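Local coordinates for protein octaprenyl Pyrophosphate Synthase (Helicobacter pylori, PDB 3TC1) that probably catalyses the stepwise condensation of isopentenyl pyrophosphate units onto an allylic pyrophosphate primer to make octaprenyl pyrophosphate, at residues 186-189 / 190-194; 89-92 / 93-96; 260-263 / 264-267. All blocks are in the same frame, centred on the assembly; numbering follows the deposited sequence.

Contact 1: residues 186-189 / 190-194; sequences ADFG and LNFGM
F188 O takes a hydrogen bond of 2.9 Å from F192 N, one turn further along the helix. Neighbouring bonds of the same series join A186 O to L190 N and G189 O to G193 N, each also at 2.9 Å, while N191 N reaches D187 O over a longer 3.3 Å. This i to i+4 bonding puts the two phenylalanines on one side of the helix. Both carry CG anti to the backbone N (chi1 172° in F188 and 175° in F192); matching torsions one turn apart send the rings the same way, which is why their planes end up nearly parallel, 21° apart. They are slid past each other, centroids 5.9 Å apart, and hardly overlap. The closer touch comes from F192 CB, which approaches the F188 ring obliquely, 4.2 Å from F188 CE2. Large apolar rings suit this buried side. F188 packs against L171 of helix 152-177 and L295 and A299 of helix 293-301. L190 meets A164 of helix 152-177, and N191 touches Y279 and K282 of helix 268-286, so this part of helix 182-205 packs against three others, consistent with the all-helical fold of polyprenyl synthases.

Contact 2: residues 89-92 / 93-96; sequences LPSI and NALF
The F96 ring has I92 O at its edge, close to the ring plane and 3.5 Å from F96 CD2, while the methyl I92 CG2 approaches the same CD2 at 4.0 Å. L28 of helix 23-29 gives the ring a further apolar neighbour, so that an aromatic residue fits well beside it and the branched I92; E27 and K31 also touch the ring. The amide of N93, the other flat group, turns back beside S91: its ND2 bonds to A83 O, and S91 OG bonds to the same carbonyl, so two side chains grip A83 O. With chi1 at 59°, S91 OG lies between its own backbone N and carbonyl carbon, near enough to A94 N to accept a weak bond of 3.2 Å. That hydroxyl thus serves two partners, which suits a small serine placed where the first helical N-H groups have no preceding turn to bond to. S91 O then takes L95 N at 3.1 Å, and I92 O takes F96 N at 2.8 Å, beginning the regular helical pattern. On the outer side, the P90 ring ahead of the helix meets L95, with P90 CB 3.5 Å from L95 CG, which gives the exposed L95 an apolar neighbour. Together these features make a serine N-cap at the start of helix 92-116. N93 also touches D78 and V79 at the end of helix 53-80, where the sequence DDVID begins and runs just past it; this matches the first aspartate-rich DDxxD motif of polyprenyl synthases, which in relatives binds magnesium and the allylic pyrophosphate.

Contact 3: residues 260-263 / 264-267; sequences KEKF and KQYG
K264, K262 and F263 dominate this last turn of helix 253-265, each in a different way. K264 contributes its stem: CG lies 3.3 Å from K260 O, the carbonyl that also accepts K264 N at 3.2 Å, and the rest of the exposed chain leads away from the contact. K262 works through its tip. Bent at chi2 (-62°), it runs alongside the extended Q265 chain in the same direction, and its NZ gives Q265 OE1 a 2.7 Å bond that lies in the carbonyl plane, on a lone pair. The same ammonium forms a salt bridge with D240; a lysine is long enough to reach both an acid and an amide, and its charge is probably well balanced. Q265 is itself tied down at the backbone, its N bonded to E261 O at 2.8 Å. F263 takes part through its backbone and CB, and turns its ring to helix 227-233, where it meets Y229 edge-to-face and packs on P228 and L232, a fitting place for a large aromatic. Y266 touches L232 of that helix and L236 just after it; K262 O approaches its ring obliquely, 3.5 Å from Y266 CD2. At Y266 the backbone leaves helical geometry. G267 N bonds back to K264 O at 3.1 Å, and the backbone N of the following residue closes on F263 O. With a positive phi of 53°, easily adopted by a residue without a side chain, G267 is the C-prime residue of a Schellman motif, and it also stands at the N-cap position of helix 268-286.

Contact 1 lies in the core, contact 2 is partly buried and contact 3 is at the surface, and none touches another; the nearest atoms of contacts 1 and 3 are still about 16 Å apart. Contact 1 is mid-helix, where backbone bonds follow the regular pattern and apolar rings face surrounding helices. The other two mark helix ends: a hydroxyl caps the start in 89-92 / 93-96, and a glycine with positive phi closes the end in 260-263 / 264-267, with a lysine-glutamine pair outside. Contacts 1 and 3 are related through helix 268-286, which packs on 186-194 and begins where 260-267 ends. Contacts 1 and 2 lie on opposite sides of the chain's centre.

Contact 1: residues 186-189 / 190-194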
loop_
_atom_site.group_PDB
_atom_site.type_symbol
_atom_site.label_atom_id
_atom_site.label_comp_id
_atom_site.label_asym_id
_atom_site.label_seq_id
_atom_site.Cartn_x
_atom_site.Cartn_y
_atom_site.Cartn_z
ATOM N N ALA B 186 4.140 -11.610 22.704
ATOM C CA ALA B 186 3.362 -11.847 21.497
ATOM C C ALA B 186 2.011 -12.376 21.979
ATOM O O ALA B 186 0.958 -12.016 21.452
ATOM C CB ALA B 186 4.047 -12.884 20.620
ATOM N N ASP B 187 2.065 -13.227 23.000
ATOM C CA ASP B 187 0.869 -13.821 23.584
ATOM C C ASP B 187 0.003 -12.732 24.216
ATOM O O ASP B 187 -1.220 -12.733 24.058
ATOM C CB ASP B 187 1.271 -14.862 24.635
ATOM C CG ASP B 187 0.120 -15.766 25.033
ATOM O OD1 ASP B 187 -0.480 -16.393 24.136
ATOM O OD2 ASP B 187 -0.178 -15.856 26.243
ATOM N N PHE B 188 0.634 -11.802 24.927
ATOM C CA PHE B 188 -0.097 -10.698 25.547
ATOM C C PHE B 188 -0.716 -9.834 24.453
ATOM O O PHE B 188 -1.868 -9.413 24.556
ATOM C CB PHE B 188 0.836 -9.825 26.389
ATOM C CG PHE B 188 0.186 -8.559 26.896
ATOM C CD1 PHE B 188 -0.516 -8.552 28.101
ATOM C CD2 PHE B 188 0.241 -7.386 26.149
ATOM C CE1 PHE B 188 -1.153 -7.393 28.552
ATOM C CE2 PHE B 188 -0.395 -6.220 26.590
ATOM C CZ PHE B 188 -1.093 -6.225 27.794
ATOM N N GLY B 189 0.059 -9.572 23.406
ATOM C CA GLY B 189 -0.429 -8.756 22.310
ATOM C C GLY B 189 -1.620 -9.343 21.572
ATOM O O GLY B 189 -2.574 -8.629 21.267
ATOM N N LEU B 190 -1.573 -10.641 21.281
ATOM C CA LEU B 190 -2.660 -11.297 20.555
ATOM C C LEU B 190 -3.976 -11.262 21.329
ATOM O O LEU B 190 -5.026 -10.914 20.779
ATOM C CB LEU B 190 -2.296 -12.752 20.252
ATOM C CG LEU B 190 -3.328 -13.538 19.440
ATOM C CD1 LEU B 190 -3.391 -12.974 18.023
ATOM C CD2 LEU B 190 -2.954 -15.019 19.411
ATOM N N ASN B 191 -3.924 -11.633 22.602
ATOM C CA ASN B 191 -5.129 -11.635 23.414
ATOM C C ASN B 191 -5.645 -10.222 23.688
ATOM O O ASN B 191 -6.847 -9.997 23.685
ATOM C CB ASN B 191 -4.881 -12.404 24.714
ATOM C CG ASN B 191 -4.725 -13.900 24.476
ATOM O OD1 ASN B 191 -3.612 -14.425 24.413
ATOM N ND2 ASN B 191 -5.847 -14.589 24.320
ATOM N N PHE B 192 -4.742 -9.272 23.919
ATOM C CA PHE B 192 -5.155 -7.891 24.153
ATOM C C PHE B 192 -5.857 -7.383 22.898
ATOM O O PHE B 192 -6.855 -6.669 22.983
ATOM C CB PHE B 192 -3.943 -6.991 24.436
ATOM C CG PHE B 192 -4.295 -5.529 24.564
ATOM C CD1 PHE B 192 -4.621 -4.979 25.803
ATOM C CD2 PHE B 192 -4.358 -4.713 23.436
ATOM C CE1 PHE B 192 -5.008 -3.640 25.916
ATOM C CE2 PHE B 192 -4.744 -3.373 23.540
ATOM C CZ PHE B 192 -5.070 -2.838 24.783
ATOM N N GLY B 193 -5.309 -7.744 21.737
ATOM C CA GLY B 193 -5.879 -7.325 20.468
ATOM C C GLY B 193 -7.266 -7.894 20.232
ATOM O O GLY B 193 -8.137 -7.215 19.688
ATOM N N MET B 194 -7.472 -9.145 20.629
ATOM C CA MET B 194 -8.777 -9.784 20.476
ATOM C C MET B 194 -9.789 -9.061 21.368
ATOM O O MET B 194 -10.876 -8.699 20.918
ATOM C CB MET B 194 -8.702 -11.269 20.872
ATOM C CG MET B 194 -7.877 -12.145 19.918
ATOM S SD MET B 194 -8.500 -12.154 18.216
ATOM C CE MET B 194 -9.805 -13.377 18.330
#

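Contact 2: residues 89-92 / 93-96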
loop_
_atom_site.group_PDB
_atom_site.type_symbol
_atom_site.label_atom_id
_atom_site.label_comp_id
_atom_site.label_asym_id
_atom_site.label_seq_id
_atom_site.Cartn_x
_atom_site.Cartn_y
_atom_site.Cartn_z
ATOM N N LEU B 89 -13.552 14.626 11.557
ATOM C CA LEU B 89 -12.965 15.467 10.528
ATOM C C LEU B 89 -12.962 14.728 9.193
ATOM O O LEU B 89 -12.927 13.493 9.153
ATOM C CB LEU B 89 -11.566 15.935 10.944
ATOM C CG LEU B 89 -11.669 17.096 11.946
ATOM C CD1 LEU B 89 -10.286 17.559 12.366
ATOM C CD2 LEU B 89 -12.448 18.250 11.314
ATOM N N PRO B 90 -12.999 15.482 8.082
ATOM C CA PRO B 90 -13.017 14.927 6.725
ATOM C C PRO B 90 -11.883 13.946 6.500
ATOM O O PRO B 90 -10.749 14.195 6.906
ATOM C CB PRO B 90 -12.877 16.161 5.826
ATOM C CG PRO B 90 -13.098 17.344 6.744
ATOM C CD PRO B 90 -12.549 16.882 8.048
ATOM N N SER B 91 -12.196 12.830 5.855
ATOM C CA SER B 91 -11.190 11.821 5.557
ATOM C C SER B 91 -10.276 12.342 4.449
ATOM O O SER B 91 -10.609 13.316 3.755
ATOM C CB SER B 91 -11.866 10.528 5.102
ATOM O OG SER B 91 -12.669 10.755 3.955
ATOM N N ILE B 92 -9.123 11.703 4.282
ATOM C CA ILE B 92 -8.190 12.120 3.246
ATOM C C ILE B 92 -8.810 11.932 1.863
ATOM O O ILE B 92 -8.602 12.757 0.967
ATOM C CB ILE B 92 -6.856 11.333 3.340
ATOM C CG1 ILE B 92 -6.092 11.768 4.591
ATOM C CG2 ILE B 92 -5.997 11.587 2.101
ATOM C CD1 ILE B 92 -5.739 13.258 4.608
ATOM N N ASN B 93 -9.583 10.864 1.685
ATOM C CA ASN B 93 -10.216 10.624 0.391
ATOM C C ASN B 93 -11.336 11.632 0.123
ATOM O O ASN B 93 -11.652 11.925 -1.030
ATOM C CB ASN B 93 -10.753 9.184 0.291
ATOM C CG ASN B 93 -11.567 8.763 1.503
ATOM O OD1 ASN B 93 -11.037 8.619 2.604
ATOM N ND2 ASN B 93 -12.865 8.551 1.301
ATOM N N ALA B 94 -11.923 12.171 1.185
ATOM C CA ALA B 94 -12.995 13.151 1.036
ATOM C C ALA B 94 -12.430 14.513 0.639
ATOM O O ALA B 94 -13.082 15.281 -0.069
ATOM C CB ALA B 94 -13.779 13.273 2.335
ATOM N N LEU B 95 -11.212 14.797 1.094
ATOM C CA LEU B 95 -10.553 16.070 0.809
ATOM C C LEU B 95 -9.659 16.059 -0.432
ATOM O O LEU B 95 -9.494 17.092 -1.092
ATOM C CB LEU B 95 -9.709 16.500 2.017
ATOM C CG LEU B 95 -10.428 16.780 3.341
ATOM C CD1 LEU B 95 -9.401 16.943 4.454
ATOM C CD2 LEU B 95 -11.289 18.029 3.208
ATOM N N PHE B 96 -9.090 14.899 -0.758
ATOM C CA PHE B 96 -8.182 14.809 -1.902
ATOM C C PHE B 96 -8.472 13.707 -2.922
ATOM O O PHE B 96 -7.676 13.485 -3.837
ATOM C CB PHE B 96 -6.751 14.656 -1.380
ATOM C CG PHE B 96 -6.362 15.708 -0.380
ATOM C CD1 PHE B 96 -5.994 16.985 -0.797
ATOM C CD2 PHE B 96 -6.391 15.432 0.984
ATOM C CE1 PHE B 96 -5.658 17.974 0.130
ATOM C CE2 PHE B 96 -6.057 16.412 1.922
ATOM C CZ PHE B 96 -5.691 17.685 1.493
#

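Contact 3: residues 260-263 / 264-267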
loop_
_atom_site.group_PDB
_atom_site.type_symbol
_atom_site.label_atom_id
_atom_site.label_comp_id
_atom_site.label_asym_id
_atom_site.label_seq_id
_atom_site.Cartn_x
_atom_site.Cartn_y
_atom_site.Cartn_z
ATOM N N LYS B 260 -31.476 -2.535 19.681
ATOM C CA LYS B 260 -31.106 -2.358 21.081
ATOM C C LYS B 260 -32.015 -3.158 22.008
ATOM O O LYS B 260 -31.563 -3.697 23.022
ATOM C CB LYS B 260 -31.132 -0.876 21.464
ATOM C CG LYS B 260 -30.001 -0.082 20.835
ATOM C CD LYS B 260 -29.826 1.286 21.475
ATOM C CE LYS B 260 -31.002 2.195 21.199
ATOM N NZ LYS B 260 -30.748 3.578 21.704
ATOM N N GLU B 261 -33.296 -3.236 21.664
ATOM C CA GLU B 261 -34.248 -3.991 22.475
ATOM C C GLU B 261 -33.926 -5.476 22.423
ATOM O O GLU B 261 -34.021 -6.170 23.432
ATOM C CB GLU B 261 -35.680 -3.778 21.980
ATOM C CG GLU B 261 -36.143 -2.337 22.007
ATOM C CD GLU B 261 -37.608 -2.200 21.656
ATOM O OE1 GLU B 261 -38.121 -3.038 20.887
ATOM O OE2 GLU B 261 -38.247 -1.246 22.144
ATOM N N LYS B 262 -33.540 -5.957 21.244
ATOM C CA LYS B 262 -33.213 -7.365 21.070
ATOM C C LYS B 262 -31.937 -7.753 21.813
ATOM O O LYS B 262 -31.864 -8.844 22.376
ATOM C CB LYS B 262 -33.110 -7.705 19.581
ATOM C CG LYS B 262 -34.469 -7.732 18.870
ATOM C CD LYS B 262 -35.381 -8.805 19.471
ATOM C CE LYS B 262 -36.849 -8.528 19.179
ATOM N NZ LYS B 262 -37.752 -9.514 19.840
ATOM N N PHE B 263 -30.938 -6.873 21.824
ATOM C CA PHE B 263 -29.702 -7.166 22.550
ATOM C C PHE B 263 -30.046 -7.295 24.037
ATOM O O PHE B 263 -29.554 -8.184 24.724
ATOM C CB PHE B 263 -28.669 -6.045 22.383
ATOM C CG PHE B 263 -28.029 -5.988 21.014
ATOM C CD1 PHE B 263 -27.801 -7.150 20.280
ATOM C CD2 PHE B 263 -27.596 -4.771 20.491
ATOM C CE1 PHE B 263 -27.147 -7.102 19.038
ATOM C CE2 PHE B 263 -26.938 -4.710 19.248
ATOM C CZ PHE B 263 -26.715 -5.877 18.525
ATOM N N LYS B 264 -30.884 -6.386 24.530
ATOM C CA LYS B 264 -31.301 -6.409 25.934
ATOM C C LYS B 264 -32.093 -7.677 26.227
ATOM O O LYS B 264 -31.854 -8.363 27.227
ATOM C CB LYS B 264 -32.173 -5.191 26.259
ATOM C CG LYS B 264 -31.425 -3.869 26.360
ATOM C CD LYS B 264 -32.405 -2.736 26.653
ATOM C CE LYS B 264 -31.722 -1.373 26.667
ATOM N NZ LYS B 264 -30.779 -1.219 27.809
ATOM N N GLN B 265 -33.036 -7.984 25.341
ATOM C CA GLN B 265 -33.879 -9.158 25.496
ATOM C C GLN B 265 -33.098 -10.450 25.721
ATOM O O GLN B 265 -33.505 -11.307 26.515
ATOM C CB GLN B 265 -34.776 -9.319 24.269
ATOM C CG GLN B 265 -35.676 -10.548 24.320
ATOM C CD GLN B 265 -36.606 -10.634 23.122
ATOM O OE1 GLN B 265 -36.586 -9.774 22.246
ATOM N NE2 GLN B 265 -37.427 -11.675 23.082
ATOM N N TYR B 266 -31.977 -10.599 25.025
ATOM C CA TYR B 266 -31.195 -11.814 25.160
ATOM C C TYR B 266 -29.860 -11.626 25.873
ATOM O O TYR B 266 -28.977 -12.476 25.780
ATOM C CB TYR B 266 -31.005 -12.446 23.776
ATOM C CG TYR B 266 -32.308 -12.929 23.164
ATOM C CD1 TYR B 266 -32.924 -14.098 23.617
ATOM C CD2 TYR B 266 -32.941 -12.209 22.146
ATOM C CE1 TYR B 266 -34.135 -14.535 23.074
ATOM C CE2 TYR B 266 -34.153 -12.638 21.599
ATOM C CZ TYR B 266 -34.742 -13.802 22.067
ATOM O OH TYR B 266 -35.938 -14.236 21.528
ATOM N N GLY B 267 -29.729 -10.523 26.604
ATOM C CA GLY B 267 -28.510 -10.254 27.349
ATOM C C GLY B 267 -27.245 -10.332 26.512
ATOM O O GLY B 267 -26.218 -10.840 26.964
#